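PDB 3OIS: cysteine protease from Xylella fastidiosa, which probably cleaves peptide bonds as a papain-family cysteine peptidase and binds the nucleotide uridine-5'-diphosphate. Local coordinates for residues E247-R252 and M269-I274; F106-E111 and S122-R127. All coordinates share one frame; numbering follows the deposited sequence.

The two contacts sample two differently built parts of a papain-like fold. Contact 1 joins the ends of a beta hairpin in the antiparallel sheet, whereas contact 2 joins a helix to the short strand and helix that follow it in the mainly helical part. Their centres lie about 27 Å apart, on opposite sides of the centre of the chain, and their nearest atoms remain about 11 Å from one another, so they do not touch. Along the chain both segments of contact 2 come before those of contact 1. Of the two, contact 2 reaches the UDP pocket, through Arg127, whose NH2 lies 3.5 Å from UDP O3'; contact 1 is remote from that pocket.

Contact 1 (E247-R252 and M269-I274); sequences EIRHFR and MPYEYI
Tyr271 lays one face of its ring over the backbone of Arg249, whose CB stands 3.9 Å from the ring centroid in a CH-pi contact. The same tyrosine gives its backbone N-H to Arg249 O (3.0 Å, 167°). Here the packing is tight. Phe251 crosses Tyr271 at about a right angle, its CE2 lying 3.4 Å from Tyr271 CD1 with the ring planes inclined at 54°, while Ile274 CD1 covers a face of the phenylalanine. Paired backbone bonds, Phe251 N to Met269 O and Met269 N to Phe251 O, hold the two strands together. On the next pair, His250 sets a ring face against Pro270 CA; with CG anti to the carbonyl carbon (chi1 -74°), its ring also sends ND1 back to Ile248 O at 2.8 Å.

The solvent side is looser. Arg249 NH1 forms a salt bridge with Glu272 OE1 at 3.2 Å, in the guanidinium plane but well above that of the carboxylate, and Tyr271 CD2 lies over a face of the guanidinium. A water donates to both Glu272 OE2 and Arg249 O, giving this carbonyl a second donor.

Arg249 and His250 face Asp245 in a G1 beta bulge, where strand 233-245 turns into 250-254. Strand 266-270 passes through Pro270, the N-cap, into helix 271-274; Leu194 and Leu198 of helix 191-199 pack on Phe251, and Phe206 of strand 204-211 meets Met269 and Ile274.

Contact 2 (F106-E111 and S122-R127); sequences FIYYNE and SGAMIR. With UDP (uridine-5'-diphosphate), chain E.
Tyr108 and Glu111 leave the same helix by different first torsions: CG of Tyr108 is anti to the backbone N (chi1 -171°), whereas CG of Glu111 is anti to the carbonyl carbon (chi1 -71°), and both side chains reach the segment 122-127. The tyrosine ends at a turn of the chain. Its OH accepts the N-H of Gly123 at 2.9 Å (153°), the nitrogen lying in the plane of the ring at its edge, and a second bond to Asp121 OD1 grips the same hydroxyl. Gly123, at positive phi, carries its carbonyl to the ring edge, and Ser122 OG bonds to Gly123 O at 2.9 Å.

Glu111 instead runs alongside Ala124, whose CB touches CD and OE1 of the carboxylate, each at 3.4 Å. Within this papain-family fold, the contact sets helix 104-114 against the short, weakly bonded strand at about 124-125, which pairs in parallel with strand 35-36, and Met125 serves as N-cap of helix 126-135. The buried carboxylate finds a polar partner in helix 78-93, where Thr79 OG1 is hydrogen-bonded to Glu111 OE2; Thr79 also touches Ala124.

At the start of the following helix, the CB of Arg127 points away from helix 104-114, and its guanidinium lies at the UDP pocket. NH2 makes a salt bridge with Asp44, itself hydrogen-bonded to the nucleotide, and NH1 is bonded to Ile39 O.

Contact 1 (E247-R252 and M269-I274)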
ATOM      1  N   GLU A 247     -24.096  -2.803  -2.214  1.00 21.12           N
ATOM      2  CA  GLU A 247     -24.960  -3.956  -1.892  1.00 24.34           C
ATOM      3  C   GLU A 247     -24.542  -4.554  -0.556  1.00 23.63           C
ATOM      4  O   GLU A 247     -25.389  -4.965   0.259  1.00 24.11           O
ATOM      5  CB  GLU A 247     -24.902  -4.994  -3.020  1.00 26.90           C
ATOM      6  CG  GLU A 247     -25.823  -6.260  -2.889  1.00 33.69           C
ATOM      7  CD  GLU A 247     -27.318  -5.915  -2.937  1.00 44.68           C
ATOM      8  OE1 GLU A 247     -27.755  -5.138  -3.835  1.00 45.16           O
ATOM      9  OE2 GLU A 247     -28.048  -6.438  -2.048  1.00 48.00           O
ATOM     10  N   ILE A 248     -23.221  -4.568  -0.297  1.00 22.16           N
ATOM     11  CA  ILE A 248     -22.738  -5.146   0.960  1.00 19.49           C
ATOM     12  C   ILE A 248     -22.002  -4.079   1.842  1.00 17.75           C
ATOM     13  O   ILE A 248     -21.556  -4.410   2.922  1.00 18.98           O
ATOM     14  CB  ILE A 248     -21.838  -6.375   0.669  1.00 20.02           C
ATOM     15  CG1 ILE A 248     -20.585  -5.939  -0.130  1.00 18.63           C
ATOM     16  CG2 ILE A 248     -22.702  -7.494  -0.095  1.00 23.02           C
ATOM     17  CD1 ILE A 248     -19.471  -6.957  -0.084  1.00 21.27           C
ATOM     18  N   ARG A 249     -21.917  -2.822   1.379  1.00 16.17           N
ATOM     19  CA  ARG A 249     -21.286  -1.696   2.118  1.00 16.20           C
ATOM     20  C   ARG A 249     -19.863  -2.121   2.557  1.00 16.58           C
ATOM     21  O   ARG A 249     -19.477  -2.019   3.726  1.00 16.67           O
ATOM     22  CB  ARG A 249     -22.157  -1.234   3.313  1.00 16.86           C
ATOM     23  CG  ARG A 249     -23.553  -0.631   2.872  1.00 21.68           C
ATOM     24  CD  ARG A 249     -24.426  -0.325   4.120  1.00 30.94           C
ATOM     25  NE  ARG A 249     -23.615   0.443   5.087  1.00 37.62           N
ATOM     26  CZ  ARG A 249     -23.361   1.755   5.032  1.00 41.86           C
ATOM     27  NH1 ARG A 249     -22.551   2.297   5.955  1.00 42.76           N
ATOM     28  NH2 ARG A 249     -23.928   2.539   4.096  1.00 43.92           N
ATOM     29  N   HIS A 250     -19.124  -2.607   1.580  1.00 15.91           N
ATOM     30  CA  HIS A 250     -17.635  -2.862   1.744  1.00 15.26           C
ATOM     31  C   HIS A 250     -16.863  -2.250   0.579  1.00 15.24           C
ATOM     32  O   HIS A 250     -17.391  -2.176  -0.529  1.00 14.85           O
ATOM     33  CB  HIS A 250     -17.301  -4.329   1.810  1.00 15.35           C
ATOM     34  CG  HIS A 250     -17.665  -5.012   3.094  1.00 16.72           C
ATOM     35  ND1 HIS A 250     -18.974  -5.151   3.533  1.00 18.11           N
ATOM     36  CD2 HIS A 250     -16.888  -5.622   4.020  1.00 13.85           C
ATOM     37  CE1 HIS A 250     -18.974  -5.804   4.686  1.00 16.07           C
ATOM     38  NE2 HIS A 250     -17.721  -6.129   4.982  1.00 18.94           N
ATOM     39  N   PHE A 251     -15.632  -1.812   0.838  1.00 13.77           N
ATOM     40  CA  PHE A 251     -14.624  -1.448  -0.159  1.00 11.69           C
ATOM     41  C   PHE A 251     -13.765  -2.659  -0.446  1.00 11.94           C
ATOM     42  O   PHE A 251     -13.508  -3.511   0.443  1.00 13.54           O
ATOM     43  CB  PHE A 251     -13.712  -0.284   0.346  1.00 12.40           C
ATOM     44  CG  PHE A 251     -14.381   1.060   0.310  1.00 12.04           C
ATOM     45  CD1 PHE A 251     -14.147   1.927  -0.736  1.00 12.46           C
ATOM     46  CD2 PHE A 251     -15.188   1.446   1.331  1.00 13.51           C
ATOM     47  CE1 PHE A 251     -14.707   3.186  -0.819  1.00 15.57           C
ATOM     48  CE2 PHE A 251     -15.838   2.742   1.282  1.00 18.92           C
ATOM     49  CZ  PHE A 251     -15.581   3.615   0.211  1.00 16.61           C
ATOM     50  N   ARG A 252     -13.373  -2.791  -1.717  1.00 12.81           N
ATOM     51  CA  ARG A 252     -12.553  -3.951  -2.136  1.00 12.17           C
ATOM     52  C   ARG A 252     -11.087  -3.569  -2.045  1.00 12.05           C
ATOM     53  O   ARG A 252     -10.660  -2.526  -2.576  1.00 13.11           O
ATOM     54  CB  ARG A 252     -12.859  -4.237  -3.616  1.00 15.41           C
ATOM     55  CG  ARG A 252     -12.219  -5.516  -4.165  1.00 16.25           C
ATOM     56  CD  ARG A 252     -12.872  -6.659  -3.459  1.00 12.35           C
ATOM     57  NE  ARG A 252     -12.532  -7.904  -4.178  1.00 13.62           N
ATOM     58  CZ  ARG A 252     -12.899  -9.129  -3.770  1.00 19.15           C
ATOM     59  NH1 ARG A 252     -13.491  -9.321  -2.563  1.00 17.34           N
ATOM     60  NH2 ARG A 252     -12.637 -10.203  -4.562  1.00 18.38           N
ATOM     61  N   MET A 269     -13.506  -4.614   2.975  1.00 13.66           N
ATOM     62  CA  MET A 269     -13.387  -3.827   4.193  1.00 12.95           C
ATOM     63  C   MET A 269     -14.708  -3.042   4.403  1.00 14.24           C
ATOM     64  O   MET A 269     -15.078  -2.308   3.538  1.00 13.22           O
ATOM     65  CB  MET A 269     -12.240  -2.784   4.104  1.00 12.85           C
ATOM     66  CG  MET A 269     -12.170  -1.952   5.420  1.00 11.89           C
ATOM     67  SD  MET A 269     -10.675  -0.844   5.387  1.00 13.73           S
ATOM     68  CE  MET A 269      -9.392  -2.044   5.841  1.00 14.97           C
ATOM     69  N   PRO A 270     -15.352  -3.141   5.570  1.00 16.44           N
ATOM     70  CA  PRO A 270     -16.640  -2.440   5.780  1.00 16.44           C
ATOM     71  C   PRO A 270     -16.518  -0.916   5.654  1.00 17.09           C
ATOM     72  O   PRO A 270     -15.498  -0.346   6.013  1.00 16.25           O
ATOM     73  CB  PRO A 270     -17.011  -2.750   7.250  1.00 19.41           C
ATOM     74  CG  PRO A 270     -16.076  -3.903   7.670  1.00 17.83           C
ATOM     75  CD  PRO A 270     -14.908  -3.929   6.733  1.00 17.30           C
ATOM     76  N   TYR A 271     -17.557  -0.265   5.138  1.00 16.88           N
ATOM     77  CA  TYR A 271     -17.611   1.183   5.161  1.00 16.47           C
ATOM     78  C   TYR A 271     -17.292   1.807   6.506  1.00 16.10           C
ATOM     79  O   TYR A 271     -16.588   2.820   6.571  1.00 17.99           O
ATOM     80  CB  TYR A 271     -19.044   1.614   4.758  1.00 15.20           C
ATOM     81  CG  TYR A 271     -19.317   1.459   3.270  1.00 16.79           C
ATOM     82  CD1 TYR A 271     -18.427   0.798   2.399  1.00 18.01           C
ATOM     83  CD2 TYR A 271     -20.507   1.919   2.718  1.00 21.24           C
ATOM     84  CE1 TYR A 271     -18.729   0.663   1.033  1.00 16.99           C
ATOM     85  CE2 TYR A 271     -20.818   1.751   1.312  1.00 18.99           C
ATOM     86  CZ  TYR A 271     -19.934   1.124   0.491  1.00 19.49           C
ATOM     87  OH  TYR A 271     -20.208   0.956  -0.876  1.00 17.01           O
ATOM     88  N   GLU A 272     -17.783   1.187   7.587  1.00 17.52           N
ATOM     89  CA  GLU A 272     -17.574   1.749   8.955  1.00 17.35           C
ATOM     90  C   GLU A 272     -16.106   1.581   9.411  1.00 16.23           C
ATOM     91  O   GLU A 272     -15.660   2.257  10.365  1.00 17.51           O
ATOM     92  CB  GLU A 272     -18.476   0.994   9.958  1.00 19.73           C
ATOM     93  CG  GLU A 272     -20.029   1.031   9.717  1.00 25.07           C
ATOM     94  CD  GLU A 272     -20.592   0.093   8.581  1.00 35.19           C
ATOM     95  OE1 GLU A 272     -21.832   0.220   8.303  1.00 36.47           O
ATOM     96  OE2 GLU A 272     -19.844  -0.744   7.940  1.00 28.49           O
ATOM     97  N   TYR A 273     -15.384   0.680   8.776  1.00 14.95           N
ATOM     98  CA  TYR A 273     -13.987   0.481   9.136  1.00 14.24           C
ATOM     99  C   TYR A 273     -13.180   1.583   8.434  1.00 16.05           C
ATOM    100  O   TYR A 273     -12.459   2.357   9.086  1.00 15.11           O
ATOM    101  CB  TYR A 273     -13.598  -0.912   8.661  1.00 13.78           C
ATOM    102  CG  TYR A 273     -12.297  -1.491   9.246  1.00 13.48           C
ATOM    103  CD1 TYR A 273     -12.338  -2.759   9.802  1.00 14.18           C
ATOM    104  CD2 TYR A 273     -11.065  -0.784   9.260  1.00 13.85           C
ATOM    105  CE1 TYR A 273     -11.235  -3.353  10.297  1.00 16.08           C
ATOM    106  CE2 TYR A 273      -9.917  -1.370   9.850  1.00 14.49           C
ATOM    107  CZ  TYR A 273     -10.003  -2.679  10.316  1.00 16.77           C
ATOM    108  OH  TYR A 273      -8.926  -3.319  10.896  1.00 16.80           O
ATOM    109  N   ILE A 274     -13.284   1.657   7.099  1.00 15.25           N
ATOM    110  CA  ILE A 274     -12.462   2.609   6.367  1.00 15.09           C
ATOM    111  C   ILE A 274     -12.703   4.087   6.744  1.00 16.20           C
ATOM    112  O   ILE A 274     -11.780   4.913   6.639  1.00 18.07           O
ATOM    113  CB  ILE A 274     -12.641   2.385   4.824  1.00 15.50           C
ATOM    114  CG1 ILE A 274     -11.396   2.849   4.069  1.00 15.04           C
ATOM    115  CG2 ILE A 274     -13.978   3.063   4.379  1.00 14.93           C
ATOM    116  CD1 ILE A 274     -11.364   2.387   2.503  1.00 13.64           C
TER
HETATM  117  O   HOH W   1     -20.516  -2.702   6.088  1.00 25.20           O

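Contact 2 (F106-E111 and S122-R127)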
ATOM      1  N   PHE A 106      13.207  -1.711  -4.489  1.00 13.13           N
ATOM      2  CA  PHE A 106      13.737  -0.385  -4.818  1.00 13.81           C
ATOM      3  C   PHE A 106      12.926   0.713  -4.017  1.00 14.20           C
ATOM      4  O   PHE A 106      13.503   1.700  -3.462  1.00 14.86           O
ATOM      5  CB  PHE A 106      13.579  -0.071  -6.317  1.00 13.08           C
ATOM      6  CG  PHE A 106      14.147   1.258  -6.721  1.00 10.96           C
ATOM      7  CD1 PHE A 106      15.503   1.357  -7.088  1.00 16.09           C
ATOM      8  CD2 PHE A 106      13.344   2.423  -6.741  1.00 11.93           C
ATOM      9  CE1 PHE A 106      16.013   2.564  -7.455  1.00 14.10           C
ATOM     10  CE2 PHE A 106      13.881   3.668  -7.093  1.00 14.18           C
ATOM     11  CZ  PHE A 106      15.260   3.701  -7.452  1.00 12.24           C
ATOM     12  N   ILE A 107      11.623   0.610  -4.004  1.00 14.38           N
ATOM     13  CA  ILE A 107      10.840   1.568  -3.241  1.00 14.05           C
ATOM     14  C   ILE A 107      11.210   1.468  -1.764  1.00 14.03           C
ATOM     15  O   ILE A 107      11.452   2.496  -1.159  1.00 13.10           O
ATOM     16  CB  ILE A 107       9.338   1.447  -3.472  1.00 15.05           C
ATOM     17  CG1 ILE A 107       8.976   1.727  -4.965  1.00 15.09           C
ATOM     18  CG2 ILE A 107       8.457   2.381  -2.551  1.00 15.32           C
ATOM     19  CD1 ILE A 107       7.633   1.194  -5.251  1.00 11.66           C
ATOM     20  N   TYR A 108      11.196   0.265  -1.222  1.00 14.20           N
ATOM     21  CA  TYR A 108      11.367   0.051   0.241  1.00 13.14           C
ATOM     22  C   TYR A 108      12.765   0.508   0.689  1.00 12.30           C
ATOM     23  O   TYR A 108      12.916   1.053   1.766  1.00 12.21           O
ATOM     24  CB  TYR A 108      11.057  -1.415   0.622  1.00 13.53           C
ATOM     25  CG  TYR A 108      10.996  -1.691   2.134  1.00 12.63           C
ATOM     26  CD1 TYR A 108      10.339  -0.764   3.009  1.00 11.46           C
ATOM     27  CD2 TYR A 108      11.491  -2.901   2.647  1.00 13.24           C
ATOM     28  CE1 TYR A 108      10.242  -1.064   4.397  1.00 11.51           C
ATOM     29  CE2 TYR A 108      11.469  -3.186   4.033  1.00 11.97           C
ATOM     30  CZ  TYR A 108      10.846  -2.230   4.887  1.00 13.39           C
ATOM     31  OH  TYR A 108      10.779  -2.567   6.202  1.00 12.87           O
ATOM     32  N   TYR A 109      13.797   0.274  -0.126  1.00 13.47           N
ATOM     33  CA  TYR A 109      15.164   0.673   0.263  1.00 12.97           C
ATOM     34  C   TYR A 109      15.209   2.208   0.347  1.00 13.38           C
ATOM     35  O   TYR A 109      15.627   2.806   1.380  1.00 13.34           O
ATOM     36  CB  TYR A 109      16.192   0.111  -0.766  1.00 12.71           C
ATOM     37  CG  TYR A 109      17.590   0.524  -0.416  1.00 14.79           C
ATOM     38  CD1 TYR A 109      18.369  -0.322   0.304  1.00 16.40           C
ATOM     39  CD2 TYR A 109      18.097   1.762  -0.779  1.00 15.69           C
ATOM     40  CE1 TYR A 109      19.650   0.066   0.707  1.00 16.65           C
ATOM     41  CE2 TYR A 109      19.440   2.126  -0.410  1.00 14.31           C
ATOM     42  CZ  TYR A 109      20.140   1.304   0.304  1.00 19.17           C
ATOM     43  OH  TYR A 109      21.392   1.696   0.601  1.00 19.99           O
ATOM     44  N   ASN A 110      14.682   2.892  -0.679  1.00 12.98           N
ATOM     45  CA  ASN A 110      14.718   4.294  -0.660  1.00 13.13           C
ATOM     46  C   ASN A 110      13.813   4.938   0.377  1.00 14.07           C
ATOM     47  O   ASN A 110      14.160   5.988   0.914  1.00 14.11           O
ATOM     48  CB  ASN A 110      14.516   4.819  -2.098  1.00 12.96           C
ATOM     49  CG  ASN A 110      15.760   4.507  -2.957  1.00 15.87           C
ATOM     50  OD1 ASN A 110      16.834   4.997  -2.693  1.00 16.79           O
ATOM     51  ND2 ASN A 110      15.598   3.651  -3.944  1.00 15.90           N
ATOM     52  N   GLU A 111      12.671   4.325   0.700  1.00 14.47           N
ATOM     53  CA  GLU A 111      11.863   4.869   1.800  1.00 12.33           C
ATOM     54  C   GLU A 111      12.692   4.907   3.089  1.00 11.76           C
ATOM     55  O   GLU A 111      12.613   5.856   3.806  1.00 13.01           O
ATOM     56  CB  GLU A 111      10.641   3.978   2.103  1.00 12.46           C
ATOM     57  CG  GLU A 111       9.588   4.036   1.044  1.00 13.93           C
ATOM     58  CD  GLU A 111       8.504   2.970   1.214  1.00 12.50           C
ATOM     59  OE1 GLU A 111       8.823   1.802   1.438  1.00 14.70           O
ATOM     60  OE2 GLU A 111       7.308   3.394   1.188  1.00 13.40           O
ATOM     61  N   SER A 122      12.077  -1.639   9.190  1.00 12.31           N
ATOM     62  CA  SER A 122      11.442  -0.628   9.961  1.00 14.40           C
ATOM     63  C   SER A 122      10.035  -0.346   9.498  1.00 12.59           C
ATOM     64  O   SER A 122       9.301   0.360  10.178  1.00 14.84           O
ATOM     65  CB  SER A 122      12.286   0.643   9.884  1.00 15.47           C
ATOM     66  OG  SER A 122      12.348   1.036   8.510  1.00 17.33           O
ATOM     67  N   GLY A 123       9.665  -0.811   8.291  1.00 11.74           N
ATOM     68  CA  GLY A 123       8.411  -0.315   7.674  1.00 10.78           C
ATOM     69  C   GLY A 123       8.661   1.135   7.161  1.00 11.92           C
ATOM     70  O   GLY A 123       9.843   1.558   7.074  1.00 13.71           O
ATOM     71  N   ALA A 124       7.600   1.829   6.774  1.00 12.13           N
ATOM     72  CA  ALA A 124       7.713   3.119   6.122  1.00 12.98           C
ATOM     73  C   ALA A 124       6.373   3.870   6.139  1.00 12.20           C
ATOM     74  O   ALA A 124       5.279   3.252   6.293  1.00 12.29           O
ATOM     75  CB  ALA A 124       8.210   2.884   4.621  1.00 12.90           C
ATOM     76  N   MET A 125       6.455   5.192   5.964  1.00 11.89           N
ATOM     77  CA  MET A 125       5.280   6.017   5.789  1.00  9.94           C
ATOM     78  C   MET A 125       4.961   6.009   4.296  1.00 11.01           C
ATOM     79  O   MET A 125       5.852   6.050   3.449  1.00 13.02           O
ATOM     80  CB  MET A 125       5.572   7.462   6.237  1.00 12.91           C
ATOM     81  CG  MET A 125       5.877   7.541   7.734  1.00 10.99           C
ATOM     82  SD  MET A 125       6.365   9.313   8.047  1.00 15.23           S
ATOM     83  CE  MET A 125       6.574   9.180   9.839  1.00 13.20           C
ATOM     84  N   ILE A 126       3.677   5.898   3.995  1.00 11.05           N
ATOM     85  CA  ILE A 126       3.190   6.057   2.589  1.00 10.88           C
ATOM     86  C   ILE A 126       3.736   7.297   1.914  1.00 11.04           C
ATOM     87  O   ILE A 126       4.243   7.233   0.749  1.00 10.85           O
ATOM     88  CB  ILE A 126       1.658   6.032   2.528  1.00 10.27           C
ATOM     89  CG1 ILE A 126       1.252   4.639   3.066  1.00  9.81           C
ATOM     90  CG2 ILE A 126       1.222   6.211   1.006  1.00 11.04           C
ATOM     91  CD1 ILE A 126      -0.233   4.591   3.294  1.00 11.89           C
ATOM     92  N   ARG A 127       3.753   8.392   2.670  1.00 11.39           N
ATOM     93  CA  ARG A 127       4.179   9.638   2.072  1.00 12.71           C
ATOM     94  C   ARG A 127       5.640   9.558   1.611  1.00 11.48           C
ATOM     95  O   ARG A 127       6.059  10.250   0.648  1.00 12.02           O
ATOM     96  CB  ARG A 127       3.959  10.825   3.002  1.00 12.65           C
ATOM     97  CG  ARG A 127       4.994  10.893   4.222  1.00 14.58           C
ATOM     98  CD  ARG A 127       4.787  12.150   5.154  1.00 19.09           C
ATOM     99  NE  ARG A 127       4.844  13.223   4.237  1.00 17.98           N
ATOM    100  CZ  ARG A 127       3.846  14.073   3.950  1.00 15.66           C
ATOM    101  NH1 ARG A 127       2.741  14.222   4.736  1.00 13.01           N
ATOM    102  NH2 ARG A 127       4.026  14.870   2.888  1.00 19.58           N
TER
HETATM  103  N1  UDP E 292       3.342  17.912  -2.428  1.00 16.50           N
HETATM  104  C2  UDP E 292       2.190  17.196  -2.601  1.00 14.97           C
HETATM  105  N3  UDP E 292       1.929  16.671  -3.861  1.00 14.54           N
HETATM  106  C4  UDP E 292       2.790  16.851  -4.894  1.00 15.48           C
HETATM  107  C5  UDP E 292       3.958  17.621  -4.741  1.00 16.83           C
HETATM  108  C6  UDP E 292       4.256  18.048  -3.440  1.00 16.94           C
HETATM  109  O2  UDP E 292       1.412  16.992  -1.723  1.00 13.61           O
HETATM  110  O4  UDP E 292       2.415  16.408  -6.028  1.00 14.13           O
HETATM  111  C1' UDP E 292       3.508  18.561  -1.081  1.00 17.20           C
HETATM  112  C2' UDP E 292       3.873  17.601   0.030  1.00 19.48           C
HETATM  113  O2' UDP E 292       3.350  18.196   1.216  1.00 16.98           O
HETATM  114  C3' UDP E 292       5.342  17.752  -0.007  1.00 18.83           C
HETATM  115  C4' UDP E 292       5.513  19.274  -0.213  1.00 19.83           C
HETATM  116  O4' UDP E 292       4.471  19.622  -1.150  1.00 19.50           O
HETATM  117  O3' UDP E 292       5.829  17.393   1.284  1.00 18.71           O
HETATM  118  C5' UDP E 292       6.920  19.596  -0.708  1.00 18.87           C
HETATM  119  O5' UDP E 292       7.066  18.959  -1.976  1.00 22.70           O
HETATM  120  PA  UDP E 292       8.152  19.304  -2.997  1.00 24.54           P
HETATM  121  O1A UDP E 292       8.354  18.261  -4.027  1.00 23.18           O
HETATM  122  O2A UDP E 292       7.982  20.691  -3.514  1.00 25.95           O
HETATM  123  O3A UDP E 292       9.424  19.295  -1.979  1.00 32.94           O
HETATM  124  PB  UDP E 292      11.030  19.276  -2.164  1.00 34.50           P
HETATM  125  O1B UDP E 292      11.557  20.373  -1.360  1.00 39.37           O
HETATM  126  O2B UDP E 292      11.404  17.954  -1.734  1.00 32.20           O
HETATM  127  O3B UDP E 292      11.462  19.450  -3.588  1.00 36.52           O